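Local coordinates for protein phosphatase YwpJ (Bacillus subtilis, PDB 1NRW) that removes phosphate from phosphorylated five- and six-carbon sugars and from nucleoside monophosphates in vitro, and less readily from FMN, using magnesium as cofactor, at residues Asp127-Ser131 with Ser203-Glu209; Asn101-Glu105 with Gln116-Leu121; Glu27-Arg31 with Pro57-Lys61; Gly13-Ser18 with Asn275-Val280. One frame throughout, in Å; residues are numbered along the deposited sequence. Where two conformers were deposited one is given.

Contact 1. Residues Asp127-Ser131 with Ser203-Glu209; sequences DRFRS and SAEHNFE
Ser203 meets Arg128 through water. Its OG is 3.5 Å from Arg128 NH1 at an angle too poor for a bond, and one water links that same NH1 to Ser203 O. Ser203 OG instead donates to Glu209 OE2. Ala204, which begins a type I turn running to Asn207, presses CB against the helix, 3.2 Å from Asp127 OD2 and 3.9 Å from Arg128 CA. Glu205 N then makes a nearly straight bond (166°) to Ser131 OG at 2.9 Å. That hydroxyl passes its own proton back to Asp127 O, which Ser131 N reaches from the opposite face. His206 holds Asp127 with two bonds. Its ND1 bonds Asp127 OD1 at 2.8 Å, in the plane of the ring but well above that of the carboxylate, while its backbone N takes Asp127 OD2 at 2.8 Å on the syn side. With chi1 at -180°, the carboxylate swings beside its own carbonyl carbon and reaches both donors in the turn. An alanine in place of Asp127 is likely to leave both His206 N-H groups without their mate and the imidazole free to turn. Asn207 ND2 shares a water with Asp127 OD2. Glu209 OE2 lies 4.4 Å from Arg128 NH1, with waters between them, and Arg128 NE is salt-bridged to Glu125. The contact borders the phosphate site: Ser203 touches phosphate-binding Asn243, and Arg128 NH1 makes a long, weak ion pair with a phosphate ion, probably from the crystallisation liquor. The turn joins helix 118-132 to the sheet of strands 172-178 and 207-212.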
loop_
_atom_site.group_PDB
_atom_site.type_symbol
_atom_site.label_atom_id
_atom_site.label_comp_id
_atom_site.label_asym_id
_atom_site.label_seq_id
_atom_site.Cartn_x
_atom_site.Cartn_y
_atom_site.Cartn_z
ATOM N N ASP A 127 -12.701 -2.748 5.460
ATOM C CA ASP A 127 -12.583 -3.672 4.334
ATOM C C ASP A 127 -11.119 -4.110 4.180
ATOM O O ASP A 127 -10.842 -5.260 3.840
ATOM C CB ASP A 127 -13.087 -3.008 3.046
ATOM C CG ASP A 127 -12.990 -3.926 1.830
ATOM O OD1 ASP A 127 -13.469 -5.080 1.904
ATOM O OD2 ASP A 127 -12.443 -3.492 0.795
ATOM N N ARG A 128 -10.186 -3.191 4.428
ATOM C CA ARG A 128 -8.762 -3.523 4.340
ATOM C C ARG A 128 -8.430 -4.595 5.381
ATOM O O ARG A 128 -7.801 -5.606 5.061
ATOM C CB ARG A 128 -7.889 -2.298 4.626
ATOM C CG ARG A 128 -7.889 -1.191 3.582
ATOM C CD ARG A 128 -7.041 -0.047 4.146
ATOM N NE ARG A 128 -6.909 1.129 3.287
ATOM C CZ ARG A 128 -6.039 1.243 2.286
ATOM N NH1 ARG A 128 -5.218 0.244 1.991
ATOM N NH2 ARG A 128 -5.957 2.382 1.611
ATOM N N PHE A 129 -8.844 -4.352 6.626
ATOM C CA PHE A 129 -8.605 -5.274 7.738
ATOM C C PHE A 129 -9.188 -6.655 7.450
ATOM O O PHE A 129 -8.501 -7.666 7.559
ATOM C CB PHE A 129 -9.254 -4.762 9.035
ATOM C CG PHE A 129 -8.406 -3.805 9.837
ATOM C CD1 PHE A 129 -8.348 -2.450 9.511
ATOM C CD2 PHE A 129 -7.709 -4.257 10.962
ATOM C CE1 PHE A 129 -7.619 -1.556 10.293
ATOM C CE2 PHE A 129 -6.970 -3.370 11.757
ATOM C CZ PHE A 129 -6.927 -2.016 11.423
ATOM N N ARG A 130 -10.471 -6.691 7.098
ATOM C CA ARG A 130 -11.153 -7.953 6.826
ATOM C C ARG A 130 -10.600 -8.728 5.638
ATOM O O ARG A 130 -10.589 -9.957 5.645
ATOM C CB ARG A 130 -12.651 -7.705 6.619
ATOM C CG ARG A 130 -13.333 -7.087 7.830
ATOM C CD ARG A 130 -14.816 -6.851 7.586
ATOM N NE ARG A 130 -15.544 -8.102 7.406
ATOM C CZ ARG A 130 -16.859 -8.179 7.229
ATOM N NH1 ARG A 130 -17.594 -7.075 7.204
ATOM N NH2 ARG A 130 -17.441 -9.363 7.085
ATOM N N SER A 131 -10.146 -8.017 4.614
ATOM C CA SER A 131 -9.609 -8.684 3.436
ATOM C C SER A 131 -8.275 -9.348 3.742
ATOM O O SER A 131 -7.981 -10.429 3.233
ATOM C CB SER A 131 -9.444 -7.682 2.290
ATOM O OG SER A 131 -10.709 -7.178 1.892
ATOM N N SER A 203 -6.186 -3.413 -3.121
ATOM C CA SER A 203 -5.549 -3.702 -1.839
ATOM C C SER A 203 -6.559 -4.280 -0.847
ATOM O O SER A 203 -6.225 -4.526 0.313
ATOM C CB SER A 203 -4.930 -2.434 -1.245
ATOM O OG SER A 203 -5.921 -1.458 -0.965
ATOM N N ALA A 204 -7.790 -4.477 -1.310
ATOM C CA ALA A 204 -8.865 -5.026 -0.483
ATOM C C ALA A 204 -10.029 -5.461 -1.375
ATOM O O ALA A 204 -10.197 -4.953 -2.483
ATOM C CB ALA A 204 -9.331 -3.987 0.538
ATOM N N GLU A 205 -10.833 -6.396 -0.877
ATOM C CA GLU A 205 -11.962 -6.942 -1.626
ATOM C C GLU A 205 -12.927 -5.943 -2.261
ATOM O O GLU A 205 -13.486 -6.213 -3.326
ATOM C CB GLU A 205 -12.746 -7.911 -0.735
ATOM C CG GLU A 205 -12.041 -9.245 -0.508
ATOM C CD GLU A 205 -12.701 -10.079 0.577
ATOM O OE1 GLU A 205 -13.951 -10.100 0.638
ATOM O OE2 GLU A 205 -11.969 -10.721 1.363
ATOM N N HIS A 206 -13.128 -4.794 -1.629
ATOM C CA HIS A 206 -14.049 -3.819 -2.193
ATOM C C HIS A 206 -13.426 -2.530 -2.714
ATOM O O HIS A 206 -14.089 -1.493 -2.789
ATOM C CB HIS A 206 -15.158 -3.508 -1.187
ATOM C CG HIS A 206 -15.968 -4.709 -0.810
ATOM N ND1 HIS A 206 -15.541 -5.634 0.118
ATOM C CD2 HIS A 206 -17.154 -5.168 -1.282
ATOM C CE1 HIS A 206 -16.426 -6.612 0.201
ATOM N NE2 HIS A 206 -17.414 -6.354 -0.638
ATOM N N ASN A 207 -12.150 -2.584 -3.077
ATOM C CA ASN A 207 -11.514 -1.401 -3.633
ATOM C C ASN A 207 -10.632 -1.737 -4.818
ATOM O O ASN A 207 -10.410 -2.909 -5.152
ATOM C CB ASN A 207 -10.687 -0.632 -2.568
ATOM C CG ASN A 207 -9.303 -1.245 -2.298
ATOM O OD1 ASN A 207 -8.622 -1.727 -3.203
ATOM N ND2 ASN A 207 -8.874 -1.189 -1.042
ATOM N N PHE A 208 -10.198 -0.678 -5.487
ATOM C CA PHE A 208 -9.258 -0.760 -6.589
ATOM C C PHE A 208 -8.479 0.539 -6.476
ATOM O O PHE A 208 -8.987 1.528 -5.940
ATOM C CB PHE A 208 -9.948 -0.919 -7.959
ATOM C CG PHE A 208 -11.013 0.102 -8.258
ATOM C CD1 PHE A 208 -10.691 1.312 -8.868
ATOM C CD2 PHE A 208 -12.349 -0.181 -7.994
ATOM C CE1 PHE A 208 -11.691 2.225 -9.215
ATOM C CE2 PHE A 208 -13.357 0.722 -8.338
ATOM C CZ PHE A 208 -13.027 1.925 -8.950
ATOM N N GLU A 209 -7.227 0.519 -6.916
ATOM C CA GLU A 209 -6.385 1.704 -6.844
ATOM C C GLU A 209 -5.815 2.009 -8.217
ATOM O O GLU A 209 -5.480 1.101 -8.977
ATOM C CB GLU A 209 -5.238 1.487 -5.846
ATOM C CG GLU A 209 -5.687 1.321 -4.386
ATOM C CD GLU A 209 -4.525 1.044 -3.439
ATOM O OE1 GLU A 209 -3.367 1.385 -3.781
ATOM O OE2 GLU A 209 -4.769 0.496 -2.340
HETATM O O HOH W 1 -10.987 -0.956 1.014
HETATM O O HOH W 2 -4.966 -2.725 2.406
HETATM O O HOH W 3 -4.365 3.042 -0.678
HETATM O O HOH W 4 -3.231 0.341 0.033
HETATM O O HOH W 5 -12.542 -11.194 3.948
HETATM O O HOH W 6 -9.357 -11.434 1.029
#

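Contact 2. Residues Asn101-Glu105 with Gln116-Leu121; sequences NYYYE and QNGREL
Gln116 NE2 is modelled only 2.8 Å from Tyr104 N, two N-H donors facing each other, so the O and N assignment of this amide is doubtful. A weak bond from Gln116 NE2 to Tyr104 O (3.3 Å) is doubtful for the same reason, and Tyr104 O has a second partner in Thr114 OG1. What the packing makes firm is how the amide lies. Gln116 bends at chi2 (53°), which brings its flat end across the backbone of Tyr103, its plane only 15° from that of the phenol ring, with Gln116 CG 3.6 Å from Tyr103 CG. Farther out on the ring, Glu120 comes in over one face: its CB stands 4.0 Å from the Tyr103 centroid in a CH-pi contact, and Glu120 CG lies 3.6 Å from Tyr103 OH. A water ties Tyr103 OH to Glu120 OE2. Cutting Tyr103 back to alanine would probably open a gap between the strand and the first helical turn, leaving Glu120 CB without its aromatic support. Leu121 CD2 sits 3.5 Å from Glu105 OE2. Phe178 of strand 172-178 meets the Tyr103 ring, the planes nearly parallel. Glu120 is held in place by its own helix: Asn117 N donates to Glu120 OE1, and Glu120 N returns a bond of 2.9 Å to Asn117 OD1. That reciprocal pair is a capping box, and it starts the helix 118-132 that follows the antiparallel hairpin of strands 103-108 and 112-114 in the alpha/beta cap of this Cof-type HAD phosphatase.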
loop_
_atom_site.group_PDB
_atom_site.type_symbol
_atom_site.label_atom_id
_atom_site.label_comp_id
_atom_site.label_asym_id
_atom_site.label_seq_id
_atom_site.Cartn_x
_atom_site.Cartn_y
_atom_site.Cartn_z
ATOM N N ASN A 101 -20.974 7.532 -7.847
ATOM C CA ASN A 101 -21.192 7.191 -6.446
ATOM C C ASN A 101 -20.214 6.217 -5.791
ATOM O O ASN A 101 -20.602 5.412 -4.946
ATOM C CB ASN A 101 -22.621 6.678 -6.280
ATOM C CG ASN A 101 -23.640 7.626 -6.871
ATOM O OD1 ASN A 101 -23.713 8.790 -6.477
ATOM N ND2 ASN A 101 -24.425 7.141 -7.828
ATOM N N TYR A 102 -18.949 6.281 -6.188
ATOM C CA TYR A 102 -17.928 5.442 -5.572
ATOM C C TYR A 102 -17.347 6.267 -4.435
ATOM O O TYR A 102 -17.301 7.493 -4.535
ATOM C CB TYR A 102 -16.788 5.157 -6.551
ATOM C CG TYR A 102 -17.102 4.170 -7.642
ATOM C CD1 TYR A 102 -16.851 2.805 -7.470
ATOM C CD2 TYR A 102 -17.639 4.599 -8.853
ATOM C CE1 TYR A 102 -17.128 1.891 -8.486
ATOM C CE2 TYR A 102 -17.921 3.700 -9.870
ATOM C CZ TYR A 102 -17.664 2.351 -9.684
ATOM O OH TYR A 102 -17.951 1.471 -10.696
ATOM N N TYR A 103 -16.928 5.619 -3.350
ATOM C CA TYR A 103 -16.263 6.355 -2.282
ATOM C C TYR A 103 -14.858 6.460 -2.868
ATOM O O TYR A 103 -14.434 5.566 -3.605
ATOM C CB TYR A 103 -16.149 5.543 -0.985
ATOM C CG TYR A 103 -17.424 5.277 -0.225
ATOM C CD1 TYR A 103 -18.626 5.885 -0.582
ATOM C CD2 TYR A 103 -17.426 4.394 0.858
ATOM C CE1 TYR A 103 -19.803 5.613 0.119
ATOM C CE2 TYR A 103 -18.591 4.119 1.565
ATOM C CZ TYR A 103 -19.776 4.727 1.187
ATOM O OH TYR A 103 -20.937 4.425 1.865
ATOM N N TYR A 104 -14.131 7.525 -2.565
ATOM C CA TYR A 104 -12.779 7.626 -3.093
ATOM C C TYR A 104 -11.849 8.434 -2.206
ATOM O O TYR A 104 -12.287 9.262 -1.405
ATOM C CB TYR A 104 -12.803 8.183 -4.531
ATOM C CG TYR A 104 -13.214 9.633 -4.669
ATOM C CD1 TYR A 104 -12.280 10.660 -4.505
ATOM C CD2 TYR A 104 -14.531 9.980 -4.966
ATOM C CE1 TYR A 104 -12.648 11.996 -4.635
ATOM C CE2 TYR A 104 -14.913 11.315 -5.098
ATOM C CZ TYR A 104 -13.966 12.315 -4.930
ATOM O OH TYR A 104 -14.332 13.635 -5.053
ATOM N N GLU A 105 -10.556 8.157 -2.329
ATOM C CA GLU A 105 -9.542 8.848 -1.549
ATOM C C GLU A 105 -8.443 9.228 -2.530
ATOM O O GLU A 105 -8.036 8.410 -3.355
ATOM C CB GLU A 105 -8.986 7.928 -0.458
ATOM C CG GLU A 105 -10.050 7.444 0.527
ATOM C CD GLU A 105 -9.485 6.545 1.613
ATOM O OE1 GLU A 105 -8.245 6.399 1.693
ATOM O OE2 GLU A 105 -10.286 5.989 2.395
ATOM N N GLN A 116 -15.892 11.715 1.547
ATOM C CA GLN A 116 -16.577 10.783 2.442
ATOM C C GLN A 116 -16.575 11.217 3.909
ATOM O O GLN A 116 -15.695 11.961 4.347
ATOM C CB GLN A 116 -15.945 9.389 2.333
ATOM C CG GLN A 116 -16.557 8.472 1.280
ATOM C CD GLN A 116 -16.627 9.095 -0.099
ATOM O OE1 GLN A 116 -17.685 9.533 -0.540
ATOM N NE2 GLN A 116 -15.496 9.140 -0.782
ATOM N N ASN A 117 -17.571 10.759 4.669
ATOM C CA ASN A 117 -17.625 11.088 6.088
ATOM C C ASN A 117 -16.911 9.998 6.896
ATOM O O ASN A 117 -16.401 9.026 6.331
ATOM C CB ASN A 117 -19.079 11.275 6.580
ATOM C CG ASN A 117 -19.942 10.032 6.413
ATOM O OD1 ASN A 117 -19.479 8.903 6.570
ATOM N ND2 ASN A 117 -21.228 10.243 6.125
ATOM N N GLY A 118 -16.867 10.171 8.214
ATOM C CA GLY A 118 -16.187 9.215 9.070
ATOM C C GLY A 118 -16.638 7.771 8.952
ATOM O O GLY A 118 -15.808 6.860 8.867
ATOM N N ARG A 119 -17.950 7.549 8.957
ATOM C CA ARG A 119 -18.487 6.193 8.852
ATOM C C ARG A 119 -18.056 5.528 7.553
ATOM O O ARG A 119 -17.647 4.364 7.536
ATOM C CB ARG A 119 -20.023 6.224 8.919
ATOM C CG ARG A 119 -20.688 4.870 8.649
ATOM C CD ARG A 119 -20.264 3.833 9.672
ATOM N NE ARG A 119 -20.633 4.244 11.024
ATOM C CZ ARG A 119 -20.010 3.834 12.123
ATOM N NH1 ARG A 119 -18.987 2.996 12.031
ATOM N NH2 ARG A 119 -20.399 4.278 13.314
ATOM N N GLU A 120 -18.151 6.278 6.461
ATOM C CA GLU A 120 -17.790 5.770 5.148
ATOM C C GLU A 120 -16.300 5.457 5.057
ATOM O O GLU A 120 -15.916 4.428 4.507
ATOM C CB GLU A 120 -18.206 6.792 4.085
ATOM C CG GLU A 120 -19.720 6.990 4.079
ATOM C CD GLU A 120 -20.178 8.247 3.371
ATOM O OE1 GLU A 120 -19.339 9.125 3.077
ATOM O OE2 GLU A 120 -21.397 8.353 3.126
ATOM N N LEU A 121 -15.471 6.341 5.602
ATOM C CA LEU A 121 -14.024 6.133 5.580
ATOM C C LEU A 121 -13.651 4.932 6.448
ATOM O O LEU A 121 -12.721 4.188 6.123
ATOM C CB LEU A 121 -13.294 7.393 6.054
ATOM C CG LEU A 121 -13.361 8.577 5.081
ATOM C CD1 LEU A 121 -12.843 9.843 5.749
ATOM C CD2 LEU A 121 -12.548 8.253 3.830
HETATM O O HOH W 7 -18.215 9.863 -3.590
HETATM O O HOH W 8 -22.885 6.525 1.650
#

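Contact 3. Residues Glu27-Arg31 with Pro57-Lys61; sequences ENALR and PLGIK
A Schellman motif with Gly59 at its C-prime position ends helix 48-55, and Arg31 of helix 24-35 reaches over to its carbonyls. Arg31 NH2 donates a weak bond to Gly59 O at 3.2 Å (159°) and lies 3.0 Å from Leu58 O; both oxygens sit at the guanidinium edge. A water extends the grip, accepting from Arg31 NH1 and donating to Gly59 O. Glu27, one helical turn back, steadies the arginine: NE and NH2 of Arg31 both bond to Glu27 OE2, a side-on salt bridge in the guanidinium plane with the NE arm 3.0 Å long. The arginine chain stays extended from CG to NE, which carries its head past the edge of its own helix. Its positive charge probably also suits the partial negative charge of carbonyls at a helix end. The two helices belong to the Rossmann-like HAD core, where helix 24-35 leads from strand 6-10 to strand 39-43, and helix 48-55 makes the next beta-alpha-beta crossover, to strand 63-66. Below these polar groups Ile60 packs on the helix: its CD1 rests 3.9 Å from Glu27 CG, so the aliphatic part of the glutamate does the packing while its carboxylate serves Arg31. On the buried side Ile60 CG2 approaches Leu30 CD1 at 4.3 Å. Next along the chain, Lys61 O takes a bond from Gln34 NE2, and Lys61 NZ is salt-bridged to Glu76.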
loop_
_atom_site.group_PDB
_atom_site.type_symbol
_atom_site.label_atom_id
_atom_site.label_comp_id
_atom_site.label_asym_id
_atom_site.label_seq_id
_atom_site.Cartn_x
_atom_site.Cartn_y
_atom_site.Cartn_z
ATOM N N GLU A 27 9.484 -6.185 14.830
ATOM C CA GLU A 27 10.359 -5.036 15.013
ATOM C C GLU A 27 11.793 -5.525 15.163
ATOM O O GLU A 27 12.704 -4.980 14.548
ATOM C CB GLU A 27 9.974 -4.215 16.250
ATOM C CG GLU A 27 10.779 -2.919 16.348
ATOM C CD GLU A 27 10.528 -2.139 17.625
ATOM O OE1 GLU A 27 9.506 -2.391 18.294
ATOM O OE2 GLU A 27 11.356 -1.262 17.951
ATOM N N ASN A 28 11.991 -6.552 15.987
ATOM C CA ASN A 28 13.326 -7.104 16.186
ATOM C C ASN A 28 13.901 -7.636 14.876
ATOM O O ASN A 28 15.084 -7.446 14.591
ATOM C CB ASN A 28 13.303 -8.226 17.234
ATOM C CG ASN A 28 13.131 -7.700 18.653
ATOM O OD1 ASN A 28 13.788 -6.740 19.056
ATOM N ND2 ASN A 28 12.256 -8.342 19.422
ATOM N N ALA A 29 13.065 -8.297 14.076
ATOM C CA ALA A 29 13.513 -8.845 12.796
ATOM C C ALA A 29 13.956 -7.735 11.842
ATOM O O ALA A 29 14.953 -7.883 11.130
ATOM C CB ALA A 29 12.400 -9.681 12.158
ATOM N N LEU A 30 13.217 -6.628 11.820
ATOM C CA LEU A 30 13.563 -5.501 10.951
ATOM C C LEU A 30 14.899 -4.886 11.350
ATOM O O LEU A 30 15.750 -4.612 10.501
ATOM C CB LEU A 30 12.492 -4.404 11.007
ATOM C CG LEU A 30 11.170 -4.592 10.263
ATOM C CD1 LEU A 30 10.344 -3.314 10.379
ATOM C CD2 LEU A 30 11.439 -4.909 8.807
ATOM N N ARG A 31 15.073 -4.655 12.646
ATOM C CA ARG A 31 16.310 -4.071 13.144
ATOM C C ARG A 31 17.492 -5.006 12.921
ATOM O O ARG A 31 18.599 -4.549 12.641
ATOM C CB ARG A 31 16.176 -3.732 14.628
ATOM C CG ARG A 31 15.156 -2.634 14.896
ATOM C CD ARG A 31 15.031 -2.324 16.375
ATOM N NE ARG A 31 14.060 -1.258 16.617
ATOM C CZ ARG A 31 14.225 0.009 16.246
ATOM N NH1 ARG A 31 15.330 0.387 15.611
ATOM N NH2 ARG A 31 13.278 0.902 16.506
ATOM N N PRO A 57 6.530 6.452 16.580
ATOM C CA PRO A 57 6.492 6.072 17.999
ATOM C C PRO A 57 7.392 4.883 18.340
ATOM O O PRO A 57 7.793 4.705 19.493
ATOM C CB PRO A 57 5.018 5.743 18.233
ATOM C CG PRO A 57 4.305 6.557 17.190
ATOM C CD PRO A 57 5.185 6.375 15.986
ATOM N N LEU A 58 7.700 4.067 17.337
ATOM C CA LEU A 58 8.537 2.888 17.541
ATOM C C LEU A 58 10.003 3.134 17.225
ATOM O O LEU A 58 10.850 2.272 17.473
ATOM C CB LEU A 58 8.034 1.735 16.672
ATOM C CG LEU A 58 6.612 1.259 16.950
ATOM C CD1 LEU A 58 6.238 0.200 15.926
ATOM C CD2 LEU A 58 6.520 0.708 18.368
ATOM N N GLY A 59 10.301 4.303 16.670
ATOM C CA GLY A 59 11.674 4.613 16.319
ATOM C C GLY A 59 12.158 3.818 15.118
ATOM O O GLY A 59 13.361 3.682 14.902
ATOM N N ILE A 60 11.226 3.286 14.334
ATOM C CA ILE A 60 11.580 2.508 13.154
ATOM C C ILE A 60 11.815 3.432 11.966
ATOM O O ILE A 60 11.023 4.337 11.703
ATOM C CB ILE A 60 10.469 1.488 12.793
ATOM C CG1 ILE A 60 10.378 0.411 13.881
ATOM C CG2 ILE A 60 10.752 0.852 11.426
ATOM C CD1 ILE A 60 9.228 -0.560 13.694
ATOM N N LYS A 61 12.917 3.205 11.262
ATOM C CA LYS A 61 13.268 4.001 10.091
ATOM C C LYS A 61 13.697 3.086 8.956
ATOM O O LYS A 61 14.731 2.420 9.038
ATOM C CB LYS A 61 14.406 4.969 10.414
ATOM C CG LYS A 61 14.024 6.082 11.373
ATOM C CD LYS A 61 15.173 7.060 11.550
ATOM C CE LYS A 61 14.757 8.256 12.391
ATOM N NZ LYS A 61 15.871 9.237 12.540
HETATM O O HOH W 9 16.071 3.053 13.892
#

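Contact 4. Residues Gly13-Ser18 with Asn275-Val280; sequences GTLLNS and NDEHGV
Asp276 takes Ser18 with both carboxylate oxygens: Ser18 N donates to its OD1 at 2.7 Å, on the syn lone pair, and Ser18 OG donates to its OD2 at 2.8 Å, also on the syn side. The serine hydroxyl stands between its own N and carbonyl carbon (chi1 59°), which turns it to the same carboxylate that its N-H already meets. Beside this pair Asn275 ND2 bonds Leu16 O at 3.0 Å (156°), in the carbonyl plane and on a lone pair, while Asn275 CB packs 3.4 Å from Gly13 O. Val280 brings its CG2 branch across Thr14, 3.5 Å from Thr14 O and 3.8 Å from Thr14 CG2. A bridging water donates to Thr14 O and Asn275 O and accepts from Val280 N, linking the turn to the first residues of helix 279-286. The short helix 11-15 directly after strand 6-10 widens into a pi-type turn at 13-15, consistent with the squiggle of HAD phosphatases. Gly13 and Thr14 close the DxDGT signature, in which Asp10 is probably the nucleophile, as in related phosphatases; Asp10 and Asp12 hold the calcium ion together with Asp240 and Ser241. In the second shell Asn133 ND2 donates to Asn275 OD1, fixing which way the amide is turned, and Asn259 bonds both Asn275 N and Gly13 O. Thr14 OG1 faces the metal site and is bonded to Asp240 OD1.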
loop_
_atom_site.group_PDB
_atom_site.type_symbol
_atom_site.label_atom_id
_atom_site.label_comp_id
_atom_site.label_asym_id
_atom_site.label_seq_id
_atom_site.Cartn_x
_atom_site.Cartn_y
_atom_site.Cartn_z
ATOM N N GLY A 13 -1.602 -6.243 6.372
ATOM C CA GLY A 13 -1.677 -7.682 6.164
ATOM C C GLY A 13 -0.357 -8.422 6.066
ATOM O O GLY A 13 -0.335 -9.637 5.850
ATOM N N THR A 14 0.742 -7.700 6.241
ATOM C CA THR A 14 2.068 -8.296 6.134
ATOM C C THR A 14 2.898 -7.904 7.354
ATOM O O THR A 14 3.002 -8.690 8.304
ATOM C CB THR A 14 2.719 -7.835 4.804
ATOM O OG1 THR A 14 1.922 -8.323 3.715
ATOM C CG2 THR A 14 4.144 -8.368 4.649
ATOM N N LEU A 15 3.478 -6.704 7.351
ATOM C CA LEU A 15 4.253 -6.263 8.509
ATOM C C LEU A 15 3.303 -6.048 9.687
ATOM O O LEU A 15 3.630 -6.357 10.837
ATOM C CB LEU A 15 4.992 -4.952 8.216
ATOM C CG LEU A 15 5.845 -4.411 9.373
ATOM C CD1 LEU A 15 6.996 -5.380 9.652
ATOM C CD2 LEU A 15 6.386 -3.027 9.019
ATOM N N LEU A 16 2.124 -5.506 9.400
ATOM C CA LEU A 16 1.145 -5.258 10.453
ATOM C C LEU A 16 0.287 -6.483 10.728
ATOM O O LEU A 16 -0.089 -7.204 9.801
ATOM C CB LEU A 16 0.228 -4.099 10.058
ATOM C CG LEU A 16 0.933 -2.763 9.788
ATOM C CD1 LEU A 16 -0.087 -1.739 9.326
ATOM C CD2 LEU A 16 1.643 -2.274 11.044
ATOM N N ASN A 17 -0.019 -6.724 12.001
ATOM C CA ASN A 17 -0.886 -7.839 12.339
ATOM C C ASN A 17 -2.332 -7.362 12.200
ATOM O O ASN A 17 -2.576 -6.242 11.732
ATOM C CB ASN A 17 -0.603 -8.371 13.755
ATOM C CG ASN A 17 -0.877 -7.357 14.854
ATOM O OD1 ASN A 17 -1.512 -6.322 14.644
ATOM N ND2 ASN A 17 -0.413 -7.678 16.061
ATOM N N SER A 18 -3.285 -8.194 12.608
ATOM C CA SER A 18 -4.699 -7.856 12.477
ATOM C C SER A 18 -5.174 -6.715 13.379
ATOM O O SER A 18 -6.319 -6.265 13.273
ATOM C CB SER A 18 -5.559 -9.109 12.685
ATOM O OG SER A 18 -5.349 -9.678 13.965
ATOM N N ASN A 275 0.413 -12.984 9.065
ATOM C CA ASN A 275 0.917 -11.751 9.650
ATOM C C ASN A 275 0.843 -11.812 11.169
ATOM O O ASN A 275 1.765 -11.367 11.854
ATOM C CB ASN A 275 0.156 -10.527 9.107
ATOM C CG ASN A 275 -1.354 -10.608 9.312
ATOM O OD1 ASN A 275 -1.934 -11.690 9.403
ATOM N ND2 ASN A 275 -2.000 -9.445 9.355
ATOM N N ASP A 276 -0.242 -12.374 11.695
ATOM C CA ASP A 276 -0.416 -12.480 13.143
ATOM C C ASP A 276 0.605 -13.393 13.817
ATOM O O ASP A 276 0.927 -13.216 14.995
ATOM C CB ASP A 276 -1.835 -12.950 13.469
ATOM C CG ASP A 276 -2.869 -11.861 13.252
ATOM O OD1 ASP A 276 -2.472 -10.710 12.973
ATOM O OD2 ASP A 276 -4.078 -12.149 13.366
ATOM N N GLU A 277 1.108 -14.374 13.073
ATOM C CA GLU A 277 2.102 -15.300 13.607
ATOM C C GLU A 277 3.519 -14.814 13.309
ATOM O O GLU A 277 4.470 -15.591 13.337
ATOM C CB GLU A 277 1.893 -16.701 13.018
ATOM C CG GLU A 277 0.615 -17.376 13.486
ATOM C CD GLU A 277 0.636 -17.703 14.970
ATOM O OE1 GLU A 277 -0.444 -17.957 15.541
ATOM O OE2 GLU A 277 1.731 -17.715 15.565
ATOM N N HIS A 278 3.646 -13.521 13.023
ATOM C CA HIS A 278 4.939 -12.909 12.728
ATOM C C HIS A 278 5.623 -13.466 11.486
ATOM O O HIS A 278 6.828 -13.742 11.498
ATOM C CB HIS A 278 5.858 -13.045 13.948
ATOM C CG HIS A 278 5.166 -12.755 15.242
ATOM N ND1 HIS A 278 5.022 -13.697 16.240
ATOM C CD2 HIS A 278 4.509 -11.652 15.670
ATOM C CE1 HIS A 278 4.303 -13.187 17.224
ATOM N NE2 HIS A 278 3.979 -11.947 16.904
ATOM N N GLY A 279 4.852 -13.600 10.411
ATOM C CA GLY A 279 5.388 -14.116 9.161
ATOM C C GLY A 279 6.602 -13.360 8.650
ATOM O O GLY A 279 7.530 -13.954 8.101
ATOM N N VAL A 280 6.613 -12.042 8.815
ATOM C CA VAL A 280 7.757 -11.269 8.349
ATOM C C VAL A 280 9.019 -11.688 9.106
ATOM O O VAL A 280 10.074 -11.889 8.496
ATOM C CB VAL A 280 7.505 -9.748 8.502
ATOM C CG1 VAL A 280 8.767 -8.977 8.178
ATOM C CG2 VAL A 280 6.379 -9.323 7.550
HETATM O O HOH W 10 4.028 -10.520 10.065
HETATM O O HOH W 11 0.633 -10.390 16.440
#

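Overall arrangement
Contacts 1 and 2 share helix 118-132, contact 2 at its N-terminal end and contact 1 toward its C-terminal end, both on the six-stranded sheet; contacts 3 and 4 belong to the other, eight-stranded core. Contact 4 is the most buried and closest to the metal, joining segments near the two ends of the chain by well-formed polar bonds over apolar packing. Contact 3, nearer the surface, relies on a salt-bridged arginine with one weak bond to a carbonyl, with a little isoleucine packing. Contact 1 is partly buried and heavily hydrated; contact 2 depends more on an aromatic ring. Contacts 1 and 4 meet where Phe129 CE2 comes 3.3 Å from Ser18 O, and contacts 3 and 4 where Leu30 CD1 meets Leu15 CD1.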